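Local coordinates for putative polyphosphate kinase 2 family protein (Arthrobacter aurescens, PDB 3RHF) that probably acts as a polyphosphate kinase of the PPK2 family, transferring phosphate between polyphosphate and nucleotides on a P-loop-type alpha/beta/alpha sandwich, at residues P73-L78 / P130-V135; T179-V184 / E238-H243; E34-Y39 / K249-R254. One frame throughout, in Å; residues are numbered along the deposited sequence.

Contact 1: P73-L78 / P130-V135; sequences PKRLLL and PAAGMV
R75 lies against P130 and the A131-M134 turn that leads into strand 135-139, with one weak bond across and its firmer hold on its own segment. Its guanidinium group points NH2 at P130 O, a weak, long bond of 3.4 Å that is nonetheless almost straight and meets the group at its edge. NH1 turns back to P73 O at 2.8 Å, in the plane of that carbonyl and on a lone pair, with NE making a weaker bond to the same oxygen. With CG between the backbone N and the carbonyl carbon (chi1 62°) and a bend at chi3, the chain folds back over the turn; one guanidinium face lies over A132 N; R75 NH2 and A132 N come close, but both are donors and form no bond.

Across the contact, the firm hydrogen bonds are from the backbone: G133 N to K74 O at 3.0 Å and L76 N to M134 O at 3.1 Å. G133, with positive phi, belongs to the type II turn A131-M134, closed by M134 N to A131 O. Beyond it, L76 and V135 form a parallel bridge.

Apolar contacts are few: L77 CD1 meets P130 CD at 4.0 Å, the two side chains crossing at about a right angle, and L76 CD2 approaches V135 CG1.

Here strands 75-82 and 135-139 begin side by side in the parallel sheet. L76 packs on L261 of helix 250-266, V135 on L64 of helix 43-69, and strand 179-187 flanks R75 and L77.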
loop_
_atom_site.group_PDB
_atom_site.type_symbol
_atom_site.label_atom_id
_atom_site.label_comp_id
_atom_site.label_asym_id
_atom_site.label_seq_id
_atom_site.Cartn_x
_atom_site.Cartn_y
_atom_site.Cartn_z
ATOM N N PRO A 73 4.859 -19.518 11.080
ATOM C CA PRO A 73 5.035 -18.300 11.858
ATOM C C PRO A 73 5.948 -17.252 11.231
ATOM O O PRO A 73 6.098 -16.164 11.800
ATOM C CB PRO A 73 5.653 -18.812 13.172
ATOM C CG PRO A 73 6.346 -20.057 12.825
ATOM C CD PRO A 73 5.631 -20.649 11.646
ATOM N N LYS A 74 6.547 -17.522 10.084
ATOM C CA LYS A 74 7.571 -16.627 9.604
ATOM C C LYS A 74 6.984 -15.339 9.076
ATOM O O LYS A 74 5.878 -15.308 8.596
ATOM C CB LYS A 74 8.425 -17.297 8.551
ATOM C CG LYS A 74 9.305 -18.453 9.065
ATOM C CD LYS A 74 10.129 -18.999 7.892
ATOM C CE LYS A 74 10.474 -20.533 7.959
ATOM N NZ LYS A 74 9.783 -21.357 6.881
ATOM N N ARG A 75 7.745 -14.258 9.197
ATOM C CA ARG A 75 7.325 -12.947 8.744
ATOM C C ARG A 75 8.579 -12.125 8.520
ATOM O O ARG A 75 9.666 -12.596 8.771
ATOM C CB ARG A 75 6.469 -12.293 9.806
ATOM C CG ARG A 75 7.213 -12.080 11.110
ATOM C CD ARG A 75 6.254 -12.004 12.276
ATOM N NE ARG A 75 6.016 -13.330 12.797
ATOM C CZ ARG A 75 5.125 -13.636 13.716
ATOM N NH1 ARG A 75 5.030 -14.886 14.106
ATOM N NH2 ARG A 75 4.328 -12.714 14.238
ATOM N N LEU A 76 8.423 -10.898 8.063
ATOM C CA LEU A 76 9.550 -10.095 7.703
ATOM C C LEU A 76 9.336 -8.652 8.091
ATOM O O LEU A 76 8.238 -8.158 8.086
ATOM C CB LEU A 76 9.802 -10.236 6.185
ATOM C CG LEU A 76 11.197 -9.795 5.683
ATOM C CD1 LEU A 76 11.810 -10.748 4.715
ATOM C CD2 LEU A 76 11.112 -8.473 5.050
ATOM N N LEU A 77 10.421 -7.973 8.426
ATOM C CA LEU A 77 10.395 -6.580 8.888
ATOM C C LEU A 77 11.571 -5.837 8.250
ATOM O O LEU A 77 12.752 -6.121 8.549
ATOM C CB LEU A 77 10.480 -6.492 10.428
ATOM C CG LEU A 77 10.456 -5.072 11.073
ATOM C CD1 LEU A 77 9.195 -4.264 10.675
ATOM C CD2 LEU A 77 10.633 -5.026 12.592
ATOM N N LEU A 78 11.210 -4.901 7.358
ATOM C CA LEU A 78 12.113 -3.992 6.738
ATOM C C LEU A 78 12.127 -2.708 7.534
ATOM O O LEU A 78 11.067 -2.069 7.699
ATOM C CB LEU A 78 11.648 -3.712 5.332
ATOM C CG LEU A 78 12.458 -2.740 4.456
ATOM C CD1 LEU A 78 13.875 -3.298 4.130
ATOM C CD2 LEU A 78 11.703 -2.454 3.176
ATOM N N PRO A 130 5.240 -6.833 12.585
ATOM C CA PRO A 130 4.310 -7.488 11.702
ATOM C C PRO A 130 3.791 -8.823 12.295
ATOM O O PRO A 130 4.458 -9.460 13.124
ATOM C CB PRO A 130 5.108 -7.697 10.445
ATOM C CG PRO A 130 6.509 -7.875 10.934
ATOM C CD PRO A 130 6.633 -6.999 12.147
ATOM N N ALA A 131 2.582 -9.189 11.900
ATOM C CA ALA A 131 2.011 -10.453 12.313
ATOM C C ALA A 131 2.583 -11.571 11.401
ATOM O O ALA A 131 3.170 -11.284 10.346
ATOM C CB ALA A 131 0.452 -10.383 12.205
ATOM N N ALA A 132 2.407 -12.823 11.837
ATOM C CA ALA A 132 2.674 -14.022 11.009
ATOM C C ALA A 132 2.235 -13.858 9.553
ATOM O O ALA A 132 1.142 -13.432 9.268
ATOM C CB ALA A 132 2.002 -15.252 11.589
ATOM N N GLY A 133 3.117 -14.186 8.636
ATOM C CA GLY A 133 2.797 -14.080 7.241
ATOM C C GLY A 133 2.821 -12.678 6.672
ATOM O O GLY A 133 2.503 -12.499 5.491
HETATM N N MSE A 134 3.187 -11.683 7.474
HETATM C CA MSE A 134 3.150 -10.324 6.991
HETATM C C MSE A 134 4.540 -9.790 6.693
HETATM O O MSE A 134 5.535 -10.287 7.239
HETATM C CB MSE A 134 2.466 -9.422 7.984
HETATM C CG MSE A 134 1.038 -9.838 8.394
HETATM SE SE MSE A 134 -0.261 -9.585 6.952
HETATM C CE MSE A 134 -0.430 -7.639 6.890
ATOM N N VAL A 135 4.605 -8.814 5.769
ATOM C CA VAL A 135 5.820 -8.013 5.569
ATOM C C VAL A 135 5.586 -6.700 6.229
ATOM O O VAL A 135 4.695 -5.953 5.868
ATOM C CB VAL A 135 6.138 -7.759 4.081
ATOM C CG1 VAL A 135 7.288 -6.771 3.960
ATOM C CG2 VAL A 135 6.473 -9.121 3.350
#

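Contact 2: T179-V184 / E238-H243; sequences TTIVKV and EIAPWH
K183 sends its ammonium group across to A240 O, with NZ 2.9 Å from the oxygen and tilted out of the carbonyl plane. The same nitrogen has a salt bridge to E171 and hydrogen bonds to Y143 and the carbonyl of T235, so this buried charge is well satisfied. The setting is the edge of the parallel sheet in the alpha/beta/alpha sandwich, where strand 242-246 comes alongside strand 179-187.

K183 O takes H243 ND1 at 2.9 Å, within the imidazole plane; as the donor, ND1 carries the proton. The same oxygen accepts a weaker, bent bond from H243 N. Before the strands close up, water fills the gap: one molecule links I181 N to I239 O, and another joins I181 O, K183 N and P241 O.

Packing centres on W242, whose indole NE1 is held by T235. Bends at chi3 and chi4 carry the lysine chain across the indole at about a right angle. I181 CB touches A240 CB at 4.2 Å, and V184 O sits at the indole edge near CZ3. K183 CE rests over the five-membered ring, 3.5 Å from its centroid and 12° off the normal, while K183 NZ, 4.3 Å from the same centroid, makes an off-centre cation-pi contact.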
loop_
_atom_site.group_PDB
_atom_site.type_symbol
_atom_site.label_atom_id
_atom_site.label_comp_id
_atom_site.label_asym_id
_atom_site.label_seq_id
_atom_site.Cartn_x
_atom_site.Cartn_y
_atom_site.Cartn_z
ATOM N N THR A 179 10.451 -13.495 12.985
ATOM C CA THR A 179 10.706 -12.336 12.159
ATOM C C THR A 179 12.093 -12.331 11.597
ATOM O O THR A 179 13.031 -12.436 12.345
ATOM C CB THR A 179 10.564 -11.092 12.986
ATOM O OG1 THR A 179 9.257 -11.093 13.572
ATOM C CG2 THR A 179 10.721 -9.852 12.127
ATOM N N THR A 180 12.235 -12.247 10.284
ATOM C CA THR A 180 13.521 -11.892 9.699
ATOM C C THR A 180 13.636 -10.381 9.558
ATOM O O THR A 180 12.833 -9.750 8.845
ATOM C CB THR A 180 13.737 -12.533 8.339
ATOM O OG1 THR A 180 13.646 -13.961 8.476
ATOM C CG2 THR A 180 15.138 -12.163 7.798
ATOM N N ILE A 181 14.656 -9.797 10.194
ATOM C CA ILE A 181 14.763 -8.333 10.240
ATOM C C ILE A 181 15.765 -7.857 9.250
ATOM O O ILE A 181 16.931 -8.166 9.371
ATOM C CB ILE A 181 15.158 -7.782 11.665
ATOM C CG1 ILE A 181 14.063 -8.115 12.683
ATOM C CG2 ILE A 181 15.477 -6.224 11.624
ATOM C CD1 ILE A 181 14.514 -7.961 14.164
ATOM N N VAL A 182 15.307 -7.072 8.287
ATOM C CA VAL A 182 16.189 -6.447 7.294
ATOM C C VAL A 182 16.377 -4.952 7.570
ATOM O O VAL A 182 15.445 -4.163 7.313
ATOM C CB VAL A 182 15.618 -6.586 5.904
ATOM C CG1 VAL A 182 16.393 -5.732 4.962
ATOM C CG2 VAL A 182 15.662 -8.050 5.457
ATOM N N LYS A 183 17.559 -4.554 8.055
ATOM C CA LYS A 183 17.802 -3.161 8.424
ATOM C C LYS A 183 18.616 -2.440 7.332
ATOM O O LYS A 183 19.668 -2.917 6.902
ATOM C CB LYS A 183 18.522 -3.053 9.775
ATOM C CG LYS A 183 17.808 -3.760 10.922
ATOM C CD LYS A 183 18.292 -3.314 12.334
ATOM C CE LYS A 183 19.750 -3.725 12.685
ATOM N NZ LYS A 183 19.967 -4.195 14.106
ATOM N N VAL A 184 18.110 -1.310 6.869
ATOM C CA VAL A 184 18.732 -0.597 5.777
ATOM C C VAL A 184 18.929 0.856 6.161
ATOM O O VAL A 184 18.011 1.543 6.669
ATOM C CB VAL A 184 17.880 -0.687 4.502
ATOM C CG1 VAL A 184 18.204 0.449 3.586
ATOM C CG2 VAL A 184 18.110 -2.036 3.828
ATOM N N GLU A 238 24.755 -10.490 14.224
ATOM C CA GLU A 238 24.578 -11.646 13.372
ATOM C C GLU A 238 23.082 -11.893 13.003
ATOM O O GLU A 238 22.794 -12.164 11.859
ATOM C CB GLU A 238 25.225 -12.897 14.012
ATOM N N ILE A 239 22.144 -11.788 13.950
ATOM C CA ILE A 239 20.722 -12.023 13.636
ATOM C C ILE A 239 20.007 -10.793 13.037
ATOM O O ILE A 239 18.957 -10.936 12.395
ATOM C CB ILE A 239 19.877 -12.545 14.861
ATOM C CG1 ILE A 239 19.717 -11.480 15.952
ATOM C CG2 ILE A 239 20.468 -13.841 15.423
ATOM C CD1 ILE A 239 19.399 -12.028 17.277
ATOM N N ALA A 240 20.543 -9.590 13.247
ATOM C CA ALA A 240 19.966 -8.442 12.607
ATOM C C ALA A 240 21.079 -7.465 12.207
ATOM O O ALA A 240 21.326 -6.450 12.876
ATOM C CB ALA A 240 18.943 -7.806 13.481
ATOM N N PRO A 241 21.744 -7.771 11.085
ATOM C CA PRO A 241 22.805 -6.947 10.593
ATOM C C PRO A 241 22.257 -5.642 10.118
ATOM O O PRO A 241 21.120 -5.619 9.631
ATOM C CB PRO A 241 23.334 -7.729 9.394
ATOM C CG PRO A 241 22.799 -9.098 9.527
ATOM C CD PRO A 241 21.508 -8.929 10.214
ATOM N N TRP A 242 23.064 -4.578 10.224
ATOM C CA TRP A 242 22.779 -3.335 9.503
ATOM C C TRP A 242 23.298 -3.403 8.068
ATOM O O TRP A 242 24.241 -4.098 7.795
ATOM C CB TRP A 242 23.431 -2.154 10.184
ATOM C CG TRP A 242 22.578 -1.529 11.162
ATOM C CD1 TRP A 242 22.683 -1.610 12.534
ATOM C CD2 TRP A 242 21.512 -0.689 10.884
ATOM N NE1 TRP A 242 21.713 -0.871 13.111
ATOM C CE2 TRP A 242 20.959 -0.297 12.123
ATOM C CE3 TRP A 242 20.947 -0.225 9.714
ATOM C CZ2 TRP A 242 19.857 0.547 12.218
ATOM C CZ3 TRP A 242 19.824 0.613 9.797
ATOM C CH2 TRP A 242 19.296 0.986 11.038
ATOM N N HIS A 243 22.654 -2.713 7.154
ATOM C CA HIS A 243 23.190 -2.569 5.839
ATOM C C HIS A 243 23.158 -1.099 5.517
ATOM O O HIS A 243 22.176 -0.435 5.775
ATOM C CB HIS A 243 22.363 -3.320 4.813
ATOM C CG HIS A 243 22.192 -4.769 5.118
ATOM N ND1 HIS A 243 21.192 -5.234 5.933
ATOM C CD2 HIS A 243 22.893 -5.856 4.711
ATOM C CE1 HIS A 243 21.296 -6.546 6.029
ATOM N NE2 HIS A 243 22.311 -6.949 5.283
HETATM O O HOH W 1 16.403 -11.243 12.123
HETATM O O HOH W 2 19.258 -7.108 8.439
#

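Contact 3: E34-Y39 / K249-R254; sequences ESTPGY and KKWYAR
T36 and P37 lie against the ring of Y252, and this is the close-packed half of the contact. T36 CA stands over the centre of the ring, 3.6 Å from the centroid and only 7° off the normal, a CH-pi contact made by the backbone itself. The ring's hydroxyl donates to P37 O at 2.6 Å, in the carbonyl plane and on a lone pair, while P37 CD packs 3.5 Å from Y252 CZ. A chi1 of 171°, with CG turned away from the backbone N, carries the Y252 ring off the helix toward the loop. Nearby, T36 CG2 touches W251 CZ2 at 3.7 Å, and Y39 brings CD2 to the edge of the indole, the two ring systems inclined at 61°.

The loop is shaped by a type II turn, T36-Y39, with G38 at positive phi; it presses on the first turn of helix 250-266, for which K249 is the N-cap residue. Y39 reaches onward to helix 43-69, packing on L49, and its hydroxyl hydrogen-bonds to V10 O.

Toward the more exposed end the contact thins to polar links. K249 NZ grips E34 O at 2.6 Å and makes a longer salt bridge to E34 OE1, 3.2 Å away and met nearly along its C-O axis, while OE2 goes to N248. A water molecule 2.9 Å from S35 O bridges it to K249 N.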
loop_
_atom_site.group_PDB
_atom_site.type_symbol
_atom_site.label_atom_id
_atom_site.label_comp_id
_atom_site.label_asym_id
_atom_site.label_seq_id
_atom_site.Cartn_x
_atom_site.Cartn_y
_atom_site.Cartn_z
ATOM N N GLU A 34 28.191 7.346 -3.863
ATOM C CA GLU A 34 28.021 7.373 -5.309
ATOM C C GLU A 34 28.200 5.984 -5.899
ATOM O O GLU A 34 27.750 5.735 -6.998
ATOM C CB GLU A 34 29.057 8.323 -5.962
ATOM C CG GLU A 34 28.715 9.828 -5.977
ATOM C CD GLU A 34 27.436 10.149 -6.790
ATOM O OE1 GLU A 34 27.032 9.381 -7.717
ATOM O OE2 GLU A 34 26.806 11.178 -6.499
ATOM N N SER A 35 28.841 5.074 -5.172
ATOM C CA SER A 35 29.059 3.704 -5.648
ATOM C C SER A 35 27.749 2.905 -5.798
ATOM O O SER A 35 26.701 3.333 -5.274
ATOM C CB SER A 35 30.002 2.946 -4.700
ATOM O OG SER A 35 29.615 3.090 -3.348
ATOM N N THR A 36 27.848 1.778 -6.530
ATOM C CA THR A 36 26.762 0.794 -6.767
ATOM C C THR A 36 27.264 -0.611 -6.396
ATOM O O THR A 36 27.335 -1.516 -7.231
ATOM C CB THR A 36 26.318 0.774 -8.263
ATOM O OG1 THR A 36 27.409 0.316 -9.069
ATOM C CG2 THR A 36 25.820 2.175 -8.776
ATOM N N PRO A 37 27.642 -0.798 -5.129
ATOM C CA PRO A 37 28.337 -2.008 -4.744
ATOM C C PRO A 37 27.614 -3.286 -5.078
ATOM O O PRO A 37 26.419 -3.423 -4.831
ATOM C CB PRO A 37 28.431 -1.893 -3.232
ATOM C CG PRO A 37 28.305 -0.464 -2.933
ATOM C CD PRO A 37 27.401 0.085 -3.971
ATOM N N GLY A 38 28.370 -4.218 -5.623
ATOM C CA GLY A 38 27.869 -5.502 -6.054
ATOM C C GLY A 38 27.196 -5.475 -7.410
ATOM O O GLY A 38 26.839 -6.543 -7.908
ATOM N N TYR A 39 27.002 -4.290 -8.005
ATOM C CA TYR A 39 26.205 -4.197 -9.222
ATOM C C TYR A 39 27.078 -3.686 -10.327
ATOM O O TYR A 39 27.660 -2.606 -10.205
ATOM C CB TYR A 39 25.016 -3.236 -9.076
ATOM C CG TYR A 39 23.952 -3.437 -10.167
ATOM C CD1 TYR A 39 23.235 -4.609 -10.246
ATOM C CD2 TYR A 39 23.684 -2.476 -11.110
ATOM C CE1 TYR A 39 22.294 -4.814 -11.220
ATOM C CE2 TYR A 39 22.736 -2.670 -12.081
ATOM C CZ TYR A 39 22.061 -3.846 -12.148
ATOM O OH TYR A 39 21.068 -4.051 -13.075
ATOM N N LYS A 249 22.599 7.626 -5.931
ATOM C CA LYS A 249 21.844 7.179 -7.078
ATOM C C LYS A 249 20.547 6.519 -6.652
ATOM O O LYS A 249 20.575 5.437 -6.102
ATOM C CB LYS A 249 22.663 6.190 -7.891
ATOM C CG LYS A 249 23.822 6.828 -8.604
ATOM C CD LYS A 249 24.774 5.754 -9.126
ATOM C CE LYS A 249 25.826 6.328 -10.073
ATOM N NZ LYS A 249 27.030 6.659 -9.320
ATOM N N LYS A 250 19.401 7.142 -6.924
ATOM C CA LYS A 250 18.143 6.568 -6.471
ATOM C C LYS A 250 17.911 5.179 -7.058
ATOM O O LYS A 250 17.502 4.265 -6.358
ATOM C CB LYS A 250 16.968 7.493 -6.792
ATOM C CG LYS A 250 16.893 8.830 -5.948
ATOM C CD LYS A 250 15.580 9.606 -6.299
ATOM C CE LYS A 250 15.472 11.096 -5.830
ATOM N NZ LYS A 250 15.580 12.082 -6.982
ATOM N N TRP A 251 18.212 5.012 -8.344
ATOM C CA TRP A 251 17.988 3.754 -9.028
ATOM C C TRP A 251 18.740 2.655 -8.359
ATOM O O TRP A 251 18.248 1.538 -8.300
ATOM C CB TRP A 251 18.355 3.814 -10.527
ATOM C CG TRP A 251 19.825 4.003 -10.809
ATOM C CD1 TRP A 251 20.486 5.195 -10.992
ATOM C CD2 TRP A 251 20.813 2.973 -10.946
ATOM N NE1 TRP A 251 21.826 4.953 -11.214
ATOM C CE2 TRP A 251 22.048 3.600 -11.184
ATOM C CE3 TRP A 251 20.774 1.592 -10.871
ATOM C CZ2 TRP A 251 23.210 2.888 -11.353
ATOM C CZ3 TRP A 251 21.921 0.885 -11.052
ATOM C CH2 TRP A 251 23.129 1.528 -11.300
ATOM N N TYR A 252 19.940 2.927 -7.872
ATOM C CA TYR A 252 20.717 1.829 -7.241
ATOM C C TYR A 252 20.144 1.417 -5.880
ATOM O O TYR A 252 20.034 0.221 -5.568
ATOM C CB TYR A 252 22.183 2.158 -7.063
ATOM C CG TYR A 252 22.878 1.101 -6.214
ATOM C CD1 TYR A 252 23.093 -0.152 -6.699
ATOM C CD2 TYR A 252 23.240 1.358 -4.910
ATOM C CE1 TYR A 252 23.700 -1.118 -5.940
ATOM C CE2 TYR A 252 23.826 0.414 -4.136
ATOM C CZ TYR A 252 24.064 -0.836 -4.647
ATOM O OH TYR A 252 24.674 -1.802 -3.879
ATOM N N ALA A 253 19.833 2.418 -5.069
ATOM C CA ALA A 253 19.220 2.162 -3.765
ATOM C C ALA A 253 17.933 1.356 -3.934
ATOM O O ALA A 253 17.696 0.435 -3.177
ATOM C CB ALA A 253 18.949 3.453 -3.026
ATOM N N ARG A 254 17.116 1.667 -4.927
ATOM C CA ARG A 254 15.920 0.902 -5.107
ATOM C C ARG A 254 16.208 -0.577 -5.329
ATOM O O ARG A 254 15.516 -1.412 -4.730
ATOM C CB ARG A 254 15.117 1.402 -6.279
ATOM C CG ARG A 254 14.484 2.732 -6.063
ATOM C CD ARG A 254 13.854 3.241 -7.331
ATOM N NE ARG A 254 13.565 4.671 -7.189
ATOM C CZ ARG A 254 13.883 5.639 -8.067
ATOM N NH1 ARG A 254 14.485 5.397 -9.228
ATOM N NH2 ARG A 254 13.532 6.880 -7.791
HETATM O O HOH W 3 24.668 5.441 -5.181
#

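Overall arrangement
Contacts 1 and 2 share one parallel sheet: strands 75-82 and 179-187 are neighbours in it, so the two contacts, about 13 Å apart between centres, touch directly through backbone bonds such as L77 O to V182 N. Along the chain contact 1 closes before contact 2 opens, and both are nested within the long loop closed by contact 3, whose centre is about 27 Å from the centre of contact 1 and about 19 Å from that of contact 2. Contacts 1 and 2 join neighbouring strands within the sheet; contact 3 holds the loop between helices 16-19 and 43-69 against the start of helix 250-266, at the end of the outer strand 242-246.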